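Local coordinates for GTPase-activating protein GYP1 (Saccharomyces cerevisiae, PDB 1FKM) that stimulates GTP hydrolysis by the Ypt/Rab GTPases Ypt1 and Ypt7, supplying an arginine and a glutamine finger in trans from its TBC domain, at residues A[244-257]-A[358-372]. Residues are numbered along the deposited sequence; the frame is centred on the assembly and turned at random.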
ATOM      1  N   GLU A 244      -8.490   3.599   6.839  1.00 28.79           N
ATOM      2  CA  GLU A 244      -9.380   2.955   7.800  1.00 28.25           C
ATOM      3  C   GLU A 244      -8.631   2.204   8.898  1.00 26.68           C
ATOM      4  O   GLU A 244      -9.256   1.628   9.790  1.00 26.22           O
ATOM      5  CB  GLU A 244     -10.301   1.956   7.091  1.00 33.87           C
ATOM      6  CG  GLU A 244     -10.781   2.381   5.711  1.00 38.39           C
ATOM      7  CD  GLU A 244     -11.397   3.755   5.711  1.00 39.09           C
ATOM      8  OE1 GLU A 244     -12.233   4.027   6.596  1.00 42.91           O
ATOM      9  OE2 GLU A 244     -11.052   4.561   4.823  1.00 41.56           O
ATOM     10  N   PHE A 245      -7.303   2.195   8.824  1.00 23.30           N
ATOM     11  CA  PHE A 245      -6.485   1.483   9.806  1.00 22.67           C
ATOM     12  C   PHE A 245      -5.248   2.275  10.205  1.00 23.57           C
ATOM     13  O   PHE A 245      -4.878   3.242   9.540  1.00 23.45           O
ATOM     14  CB  PHE A 245      -5.996   0.143   9.235  1.00 23.99           C
ATOM     15  CG  PHE A 245      -7.089  -0.818   8.879  1.00 22.16           C
ATOM     16  CD1 PHE A 245      -7.748  -1.534   9.872  1.00 23.25           C
ATOM     17  CD2 PHE A 245      -7.433  -1.038   7.553  1.00 24.13           C
ATOM     18  CE1 PHE A 245      -8.742  -2.464   9.549  1.00 23.47           C
ATOM     19  CE2 PHE A 245      -8.420  -1.962   7.217  1.00 25.20           C
ATOM     20  CZ  PHE A 245      -9.077  -2.678   8.221  1.00 24.68           C
ATOM     21  N   GLN A 246      -4.612   1.844  11.294  1.00 23.47           N
ATOM     22  CA  GLN A 246      -3.379   2.462  11.765  1.00 25.39           C
ATOM     23  C   GLN A 246      -2.292   1.951  10.813  1.00 23.53           C
ATOM     24  O   GLN A 246      -2.422   0.859  10.266  1.00 20.86           O
ATOM     25  CB  GLN A 246      -3.058   2.002  13.189  1.00 30.83           C
ATOM     26  CG  GLN A 246      -4.079   2.433  14.233  1.00 35.49           C
ATOM     27  CD  GLN A 246      -4.221   3.937  14.302  1.00 37.75           C
ATOM     28  OE1 GLN A 246      -3.240   4.654  14.499  1.00 39.19           O
ATOM     29  NE2 GLN A 246      -5.444   4.425  14.136  1.00 38.62           N
HETATM   30  N   MSE A 247      -1.227   2.723  10.619  1.00 24.72           N
HETATM   31  CA  MSE A 247      -0.153   2.301   9.715  1.00 24.86           C
HETATM   32  C   MSE A 247       0.443   0.933  10.032  1.00 23.55           C
HETATM   33  O   MSE A 247       0.797   0.189   9.124  1.00 23.38           O
HETATM   34  CB  MSE A 247       0.967   3.345   9.684  1.00 27.48           C
HETATM   35  CG  MSE A 247       0.980   4.159   8.406  1.00 36.31           C
HETATM   36 SE   MSE A 247       1.507   3.130   6.836  1.00 31.49          SE
HETATM   37  CE  MSE A 247       2.785   4.390   6.110  1.00 35.78           C
ATOM     38  N   GLY A 248       0.577   0.606  11.312  1.00 23.52           N
ATOM     39  CA  GLY A 248       1.122  -0.693  11.670  1.00 23.13           C
ATOM     40  C   GLY A 248       0.245  -1.804  11.121  1.00 23.96           C
ATOM     41  O   GLY A 248       0.730  -2.844  10.659  1.00 24.08           O
ATOM     42  N   THR A 249      -1.063  -1.586  11.161  1.00 20.38           N
ATOM     43  CA  THR A 249      -2.000  -2.579  10.652  1.00 19.35           C
ATOM     44  C   THR A 249      -1.909  -2.641   9.133  1.00 17.84           C
ATOM     45  O   THR A 249      -1.976  -3.720   8.543  1.00 19.32           O
ATOM     46  CB  THR A 249      -3.442  -2.234  11.044  1.00 27.49           C
ATOM     47  OG1 THR A 249      -3.537  -2.173  12.469  1.00 28.56           O
ATOM     48  CG2 THR A 249      -4.410  -3.281  10.507  1.00 26.27           C
ATOM     49  N   VAL A 250      -1.760  -1.482   8.503  1.00 18.44           N
ATOM     50  CA  VAL A 250      -1.652  -1.422   7.046  1.00 18.91           C
ATOM     51  C   VAL A 250      -0.411  -2.194   6.582  1.00 17.87           C
ATOM     52  O   VAL A 250      -0.481  -2.992   5.649  1.00 18.60           O
ATOM     53  CB  VAL A 250      -1.561   0.046   6.556  1.00 23.55           C
ATOM     54  CG1 VAL A 250      -1.218   0.088   5.071  1.00 23.42           C
ATOM     55  CG2 VAL A 250      -2.894   0.759   6.803  1.00 25.67           C
ATOM     56  N   ILE A 251       0.720  -1.961   7.247  1.00 19.71           N
ATOM     57  CA  ILE A 251       1.963  -2.647   6.901  1.00 19.49           C
ATOM     58  C   ILE A 251       1.793  -4.162   6.965  1.00 18.89           C
ATOM     59  O   ILE A 251       2.186  -4.883   6.045  1.00 17.08           O
ATOM     60  CB  ILE A 251       3.122  -2.220   7.844  1.00 27.25           C
ATOM     61  CG1 ILE A 251       3.372  -0.713   7.717  1.00 28.77           C
ATOM     62  CG2 ILE A 251       4.389  -2.994   7.509  1.00 27.96           C
ATOM     63  CD1 ILE A 251       3.670  -0.262   6.312  1.00 29.00           C
ATOM     64  N   ARG A 252       1.198  -4.646   8.049  1.00 17.03           N
ATOM     65  CA  ARG A 252       0.975  -6.077   8.213  1.00 16.89           C
ATOM     66  C   ARG A 252       0.058  -6.616   7.121  1.00 17.73           C
ATOM     67  O   ARG A 252       0.291  -7.697   6.582  1.00 17.86           O
ATOM     68  CB  ARG A 252       0.381  -6.369   9.592  1.00 19.31           C
ATOM     69  CG  ARG A 252      -0.083  -7.808   9.773  1.00 20.32           C
ATOM     70  CD  ARG A 252       1.046  -8.825   9.626  1.00 20.20           C
ATOM     71  NE  ARG A 252       0.510 -10.179   9.741  1.00 21.68           N
ATOM     72  CZ  ARG A 252      -0.116 -10.822   8.762  1.00 23.11           C
ATOM     73  NH1 ARG A 252      -0.274 -10.242   7.577  1.00 23.81           N
ATOM     74  NH2 ARG A 252      -0.625 -12.026   8.979  1.00 25.28           N
HETATM   75  N   MSE A 253      -0.985  -5.866   6.795  1.00 18.97           N
HETATM   76  CA  MSE A 253      -1.916  -6.273   5.741  1.00 21.80           C
HETATM   77  C   MSE A 253      -1.187  -6.438   4.415  1.00 19.67           C
HETATM   78  O   MSE A 253      -1.456  -7.375   3.652  1.00 17.65           O
HETATM   79  CB  MSE A 253      -3.001  -5.217   5.537  1.00 24.79           C
HETATM   80  CG  MSE A 253      -3.984  -5.072   6.664  1.00 35.46           C
HETATM   81 SE   MSE A 253      -5.235  -3.660   6.246  1.00 45.03          SE
HETATM   82  CE  MSE A 253      -5.992  -4.416   4.635  1.00 32.60           C
ATOM     83  N   TRP A 254      -0.281  -5.509   4.127  1.00 18.69           N
ATOM     84  CA  TRP A 254       0.465  -5.575   2.872  1.00 18.82           C
ATOM     85  C   TRP A 254       1.346  -6.814   2.730  1.00 17.54           C
ATOM     86  O   TRP A 254       1.620  -7.239   1.609  1.00 18.81           O
ATOM     87  CB  TRP A 254       1.264  -4.281   2.665  1.00 20.62           C
ATOM     88  CG  TRP A 254       0.378  -3.163   2.160  1.00 25.34           C
ATOM     89  CD1 TRP A 254      -0.931  -2.944   2.493  1.00 28.62           C
ATOM     90  CD2 TRP A 254       0.736  -2.114   1.248  1.00 27.56           C
ATOM     91  NE1 TRP A 254      -1.410  -1.830   1.847  1.00 28.83           N
ATOM     92  CE2 TRP A 254      -0.408  -1.300   1.078  1.00 28.72           C
ATOM     93  CE3 TRP A 254       1.911  -1.783   0.560  1.00 28.02           C
ATOM     94  CZ2 TRP A 254      -0.411  -0.173   0.244  1.00 30.92           C
ATOM     95  CZ3 TRP A 254       1.907  -0.660  -0.271  1.00 30.35           C
ATOM     96  CH2 TRP A 254       0.751   0.128  -0.418  1.00 29.26           C
ATOM     97  N   ASP A 255       1.785  -7.402   3.842  1.00 18.78           N
ATOM     98  CA  ASP A 255       2.591  -8.628   3.756  1.00 18.57           C
ATOM     99  C   ASP A 255       1.727  -9.651   3.017  1.00 17.96           C
ATOM    100  O   ASP A 255       2.197 -10.378   2.134  1.00 17.88           O
ATOM    101  CB  ASP A 255       2.900  -9.238   5.134  1.00 18.74           C
ATOM    102  CG  ASP A 255       3.804  -8.381   5.997  1.00 20.09           C
ATOM    103  OD1 ASP A 255       4.514  -7.495   5.480  1.00 19.20           O
ATOM    104  OD2 ASP A 255       3.809  -8.626   7.226  1.00 19.30           O
ATOM    105  N   THR A 256       0.458  -9.710   3.409  1.00 17.91           N
ATOM    106  CA  THR A 256      -0.480 -10.650   2.816  1.00 17.61           C
ATOM    107  C   THR A 256      -0.919 -10.246   1.416  1.00 18.04           C
ATOM    108  O   THR A 256      -1.012 -11.098   0.530  1.00 19.30           O
ATOM    109  CB  THR A 256      -1.717 -10.846   3.720  1.00 20.19           C
ATOM    110  OG1 THR A 256      -1.292 -11.355   4.989  1.00 19.22           O
ATOM    111  CG2 THR A 256      -2.700 -11.844   3.088  1.00 19.51           C
ATOM    112  N   TYR A 257      -1.193  -8.959   1.205  1.00 17.21           N
ATOM    113  CA  TYR A 257      -1.581  -8.511  -0.125  1.00 18.50           C
ATOM    114  C   TYR A 257      -0.478  -8.834  -1.131  1.00 19.18           C
ATOM    115  O   TYR A 257      -0.755  -9.347  -2.212  1.00 19.26           O
ATOM    116  CB  TYR A 257      -1.845  -7.006  -0.139  1.00 21.29           C
ATOM    117  CG  TYR A 257      -3.268  -6.626   0.194  1.00 25.63           C
ATOM    118  CD1 TYR A 257      -3.876  -7.063   1.370  1.00 27.25           C
ATOM    119  CD2 TYR A 257      -3.998  -5.790  -0.653  1.00 29.41           C
ATOM    120  CE1 TYR A 257      -5.178  -6.672   1.695  1.00 28.90           C
ATOM    121  CE2 TYR A 257      -5.294  -5.395  -0.338  1.00 28.94           C
ATOM    122  CZ  TYR A 257      -5.876  -5.834   0.836  1.00 29.02           C
ATOM    123  OH  TYR A 257      -7.147  -5.413   1.158  1.00 31.64           O
ATOM    124  N   PRO A 358     -14.111   3.765  11.247  1.00 29.49           N
ATOM    125  CA  PRO A 358     -14.246   2.451  11.889  1.00 29.00           C
ATOM    126  C   PRO A 358     -13.395   2.339  13.153  1.00 28.20           C
ATOM    127  O   PRO A 358     -12.295   2.879  13.213  1.00 27.31           O
ATOM    128  CB  PRO A 358     -13.767   1.483  10.808  1.00 35.82           C
ATOM    129  CG  PRO A 358     -13.991   2.228   9.536  1.00 37.60           C
ATOM    130  CD  PRO A 358     -13.567   3.620   9.888  1.00 33.70           C
ATOM    131  N   PRO A 359     -13.896   1.627  14.175  1.00 26.76           N
ATOM    132  CA  PRO A 359     -13.182   1.439  15.444  1.00 26.36           C
ATOM    133  C   PRO A 359     -12.094   0.373  15.324  1.00 25.63           C
ATOM    134  O   PRO A 359     -12.199  -0.709  15.904  1.00 25.04           O
ATOM    135  CB  PRO A 359     -14.297   1.026  16.398  1.00 32.02           C
ATOM    136  CG  PRO A 359     -15.185   0.207  15.500  1.00 32.60           C
ATOM    137  CD  PRO A 359     -15.249   1.041  14.241  1.00 31.26           C
ATOM    138  N   THR A 360     -11.044   0.690  14.572  1.00 24.96           N
ATOM    139  CA  THR A 360      -9.939  -0.239  14.338  1.00 25.35           C
ATOM    140  C   THR A 360      -8.649   0.215  15.016  1.00 27.10           C
ATOM    141  O   THR A 360      -7.588  -0.379  14.814  1.00 24.14           O
ATOM    142  CB  THR A 360      -9.651  -0.353  12.838  1.00 26.37           C
ATOM    143  OG1 THR A 360      -9.263   0.936  12.341  1.00 25.31           O
ATOM    144  CG2 THR A 360     -10.893  -0.826  12.091  1.00 25.82           C
ATOM    145  N   LYS A 361      -8.754   1.273  15.811  1.00 26.06           N
ATOM    146  CA  LYS A 361      -7.609   1.844  16.507  1.00 30.35           C
ATOM    147  C   LYS A 361      -6.790   0.833  17.305  1.00 29.64           C
ATOM    148  O   LYS A 361      -5.556   0.868  17.284  1.00 27.79           O
ATOM    149  CB  LYS A 361      -8.087   2.963  17.433  1.00 52.71           C
ATOM    150  CG  LYS A 361      -6.978   3.739  18.115  1.00 58.80           C
ATOM    151  CD  LYS A 361      -7.524   4.970  18.830  1.00 65.48           C
ATOM    152  CE  LYS A 361      -8.045   6.020  17.846  1.00 69.65           C
ATOM    153  NZ  LYS A 361      -9.209   5.560  17.035  1.00 70.12           N
ATOM    154  N   ASP A 362      -7.473  -0.072  17.997  1.00 28.49           N
ATOM    155  CA  ASP A 362      -6.787  -1.063  18.813  1.00 29.37           C
ATOM    156  C   ASP A 362      -6.709  -2.456  18.208  1.00 28.86           C
ATOM    157  O   ASP A 362      -6.471  -3.427  18.922  1.00 26.86           O
ATOM    158  CB  ASP A 362      -7.439  -1.142  20.196  1.00 42.46           C
ATOM    159  CG  ASP A 362      -7.342   0.165  20.961  1.00 45.30           C
ATOM    160  OD1 ASP A 362      -6.220   0.702  21.082  1.00 48.24           O
ATOM    161  OD2 ASP A 362      -8.383   0.655  21.446  1.00 48.03           O
ATOM    162  N   TRP A 363      -6.908  -2.566  16.898  1.00 27.61           N
ATOM    163  CA  TRP A 363      -6.832  -3.870  16.250  1.00 27.45           C
ATOM    164  C   TRP A 363      -5.436  -4.455  16.421  1.00 28.62           C
ATOM    165  O   TRP A 363      -4.434  -3.736  16.370  1.00 27.03           O
ATOM    166  CB  TRP A 363      -7.165  -3.757  14.759  1.00 27.21           C
ATOM    167  CG  TRP A 363      -8.615  -3.982  14.437  1.00 26.38           C
ATOM    168  CD1 TRP A 363      -9.690  -3.627  15.199  1.00 26.17           C
ATOM    169  CD2 TRP A 363      -9.145  -4.585  13.250  1.00 26.02           C
ATOM    170  NE1 TRP A 363     -10.858  -3.968  14.560  1.00 27.02           N
ATOM    171  CE2 TRP A 363     -10.552  -4.558  13.361  1.00 26.58           C
ATOM    172  CE3 TRP A 363      -8.565  -5.145  12.101  1.00 26.10           C
ATOM    173  CZ2 TRP A 363     -11.395  -5.068  12.368  1.00 25.77           C
ATOM    174  CZ3 TRP A 363      -9.403  -5.653  11.111  1.00 26.23           C
ATOM    175  CH2 TRP A 363     -10.805  -5.610  11.254  1.00 27.43           C
ATOM    176  N   THR A 364      -5.382  -5.765  16.637  1.00 30.55           N
ATOM    177  CA  THR A 364      -4.114  -6.462  16.813  1.00 32.53           C
ATOM    178  C   THR A 364      -3.848  -7.392  15.638  1.00 32.72           C
ATOM    179  O   THR A 364      -4.627  -7.455  14.684  1.00 30.07           O
ATOM    180  CB  THR A 364      -4.116  -7.317  18.092  1.00 37.30           C
ATOM    181  OG1 THR A 364      -5.171  -8.282  18.014  1.00 36.77           O
ATOM    182  CG2 THR A 364      -4.314  -6.446  19.319  1.00 38.81           C
ATOM    183  N   GLU A 365      -2.737  -8.116  15.727  1.00 33.39           N
ATOM    184  CA  GLU A 365      -2.341  -9.074  14.705  1.00 34.51           C
ATOM    185  C   GLU A 365      -3.457 -10.093  14.510  1.00 34.50           C
ATOM    186  O   GLU A 365      -3.743 -10.515  13.387  1.00 33.66           O
ATOM    187  CB  GLU A 365      -1.056  -9.784  15.141  1.00 45.02           C
ATOM    188  CG  GLU A 365      -0.699 -11.034  14.347  1.00 49.26           C
ATOM    189  CD  GLU A 365      -0.480 -10.757  12.876  1.00 52.14           C
ATOM    190  OE1 GLU A 365       0.244  -9.793  12.553  1.00 54.01           O
ATOM    191  OE2 GLU A 365      -1.024 -11.511  12.040  1.00 54.88           O
ATOM    192  N   THR A 366      -4.092 -10.480  15.613  1.00 31.63           N
ATOM    193  CA  THR A 366      -5.173 -11.460  15.569  1.00 32.00           C
ATOM    194  C   THR A 366      -6.369 -10.961  14.764  1.00 30.58           C
ATOM    195  O   THR A 366      -6.951 -11.702  13.968  1.00 30.27           O
ATOM    196  CB  THR A 366      -5.652 -11.813  16.989  1.00 42.14           C
ATOM    197  OG1 THR A 366      -4.527 -12.193  17.792  1.00 45.68           O
ATOM    198  CG2 THR A 366      -6.641 -12.964  16.943  1.00 40.50           C
ATOM    199  N   ASP A 367      -6.734  -9.704  14.983  1.00 29.22           N
ATOM    200  CA  ASP A 367      -7.862  -9.091  14.289  1.00 27.87           C
ATOM    201  C   ASP A 367      -7.632  -8.997  12.779  1.00 26.76           C
ATOM    202  O   ASP A 367      -8.520  -9.314  11.985  1.00 25.57           O
ATOM    203  CB  ASP A 367      -8.109  -7.686  14.847  1.00 34.29           C
ATOM    204  CG  ASP A 367      -8.393  -7.688  16.344  1.00 36.00           C
ATOM    205  OD1 ASP A 367      -9.099  -8.601  16.822  1.00 37.80           O
ATOM    206  OD2 ASP A 367      -7.916  -6.768  17.041  1.00 36.68           O
ATOM    207  N   ILE A 368      -6.432  -8.567  12.400  0.50 24.46           N
ATOM    208  CA  ILE A 368      -6.063  -8.408  10.995  0.50 24.67           C
ATOM    209  C   ILE A 368      -5.966  -9.759  10.294  0.50 23.47           C
ATOM    210  O   ILE A 368      -6.440  -9.929   9.169  0.50 21.73           O
ATOM    211  CB  ILE A 368      -4.693  -7.714  10.864  0.50 39.68           C
ATOM    212  CG1 ILE A 368      -4.644  -6.486  11.769  0.50 40.56           C
ATOM    213  CG2 ILE A 368      -4.447  -7.314   9.420  0.50 39.74           C
ATOM    214  CD1 ILE A 368      -3.255  -5.933  11.954  0.50 41.70           C
ATOM    215  N   GLU A 369      -5.350 -10.715  10.976  1.00 22.51           N
ATOM    216  CA  GLU A 369      -5.150 -12.059  10.431  1.00 25.00           C
ATOM    217  C   GLU A 369      -6.505 -12.728  10.195  1.00 24.54           C
ATOM    218  O   GLU A 369      -6.689 -13.460   9.218  1.00 24.28           O
ATOM    219  CB  GLU A 369      -4.298 -12.881  11.406  1.00 36.20           C
ATOM    220  CG  GLU A 369      -3.753 -14.195  10.864  1.00 40.37           C
ATOM    221  CD  GLU A 369      -4.820 -15.260  10.706  1.00 45.13           C
ATOM    222  OE1 GLU A 369      -5.716 -15.338  11.573  1.00 46.49           O
ATOM    223  OE2 GLU A 369      -4.755 -16.033   9.726  1.00 46.89           O
HETATM  224  N   MSE A 370      -7.460 -12.460  11.082  1.00 26.25           N
HETATM  225  CA  MSE A 370      -8.799 -13.038  10.960  1.00 28.46           C
HETATM  226  C   MSE A 370      -9.523 -12.494   9.728  1.00 26.10           C
HETATM  227  O   MSE A 370     -10.164 -13.243   8.987  1.00 24.94           O
HETATM  228  CB  MSE A 370      -9.624 -12.731  12.214  1.00 38.62           C
HETATM  229  CG  MSE A 370     -10.985 -13.414  12.252  1.00 50.50           C
HETATM  230 SE   MSE A 370     -11.942 -13.087  13.912  1.00 69.80          SE
HETATM  231  CE  MSE A 370     -10.564 -13.669  15.143  1.00 59.69           C
ATOM    232  N   LEU A 371      -9.419 -11.184   9.518  1.00 21.71           N
ATOM    233  CA  LEU A 371     -10.058 -10.534   8.375  1.00 19.88           C
ATOM    234  C   LEU A 371      -9.505 -11.072   7.054  1.00 18.57           C
ATOM    235  O   LEU A 371     -10.256 -11.442   6.148  1.00 18.05           O
ATOM    236  CB  LEU A 371      -9.833  -9.017   8.444  1.00 22.09           C
ATOM    237  CG  LEU A 371     -10.307  -8.172   7.255  1.00 22.18           C
ATOM    238  CD1 LEU A 371     -11.815  -8.275   7.110  1.00 25.55           C
ATOM    239  CD2 LEU A 371      -9.905  -6.723   7.468  1.00 22.77           C
ATOM    240  N   LEU A 372      -8.185 -11.122   6.953  1.00 19.05           N
ATOM    241  CA  LEU A 372      -7.532 -11.600   5.745  1.00 19.63           C
ATOM    242  C   LEU A 372      -7.877 -13.059   5.453  1.00 20.89           C
ATOM    243  O   LEU A 372      -8.169 -13.415   4.315  1.00 20.83           O
ATOM    244  CB  LEU A 372      -6.014 -11.431   5.876  1.00 22.11           C
ATOM    245  CG  LEU A 372      -5.531  -9.976   5.950  1.00 23.60           C
ATOM    246  CD1 LEU A 372      -4.067  -9.936   6.392  1.00 23.70           C
ATOM    247  CD2 LEU A 372      -5.716  -9.300   4.585  1.00 22.06           C
TER
HETATM  248  O   HOH W   1      -5.678  -0.494  12.726  1.00 27.22           O
HETATM  249  O   HOH W   2      -7.853   3.218  13.109  1.00 35.07           O
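Phe245 lays its CE1 over one face of the Trp363 indole, 3.6 Å from CZ3, the two ring planes inclined at 51°; Thr360 CG2 covers the same face and Asp367 CB the other. In this all-helical TBC (Rab-GAP) domain the pair marks the loop end of a packing between helices 247-257 and 365-372, whose axes run 38° apart and come within 10.3 Å. Both loops are tied together here. Thr360 OG1 donates to Glu244 O at 2.6 Å, tilted modestly from the carbonyl plane, and one water joins Gln246 N and Thr249 OG1 to Thr360 O.

Further along, Ile368 sets its CD1 against Thr249 CG2; the very short separation in the model is doubtful, since Ile368 has two conformers, and in the conformer given here its CG2 branch meets Met253 CG at 3.6 Å.

Arg252 is a knob among Glu365, Ile368, Glu369 and Leu372. Its chain leaves with CG anti to the backbone N (chi1 171°) and bends at chi2, which brings NE 2.9 Å from Glu365 OE1 in a salt bridge whose individual hydrogen bonds are all weak. A leucine in its place would probably leave the Glu365 carboxylate without its mate and Thr256 OG1 without the N-H that Arg252 gives it. That hydroxyl also bonds to the carbonyl O of Trp31. Leu372 answers as a knob from the other helix, its CD2 at the edge of the Tyr257 ring and its CD1 against Thr256, whose OG1 lies nearly in the guanidinium plane of Arg252 and accepts from NH1 at 3.0 Å.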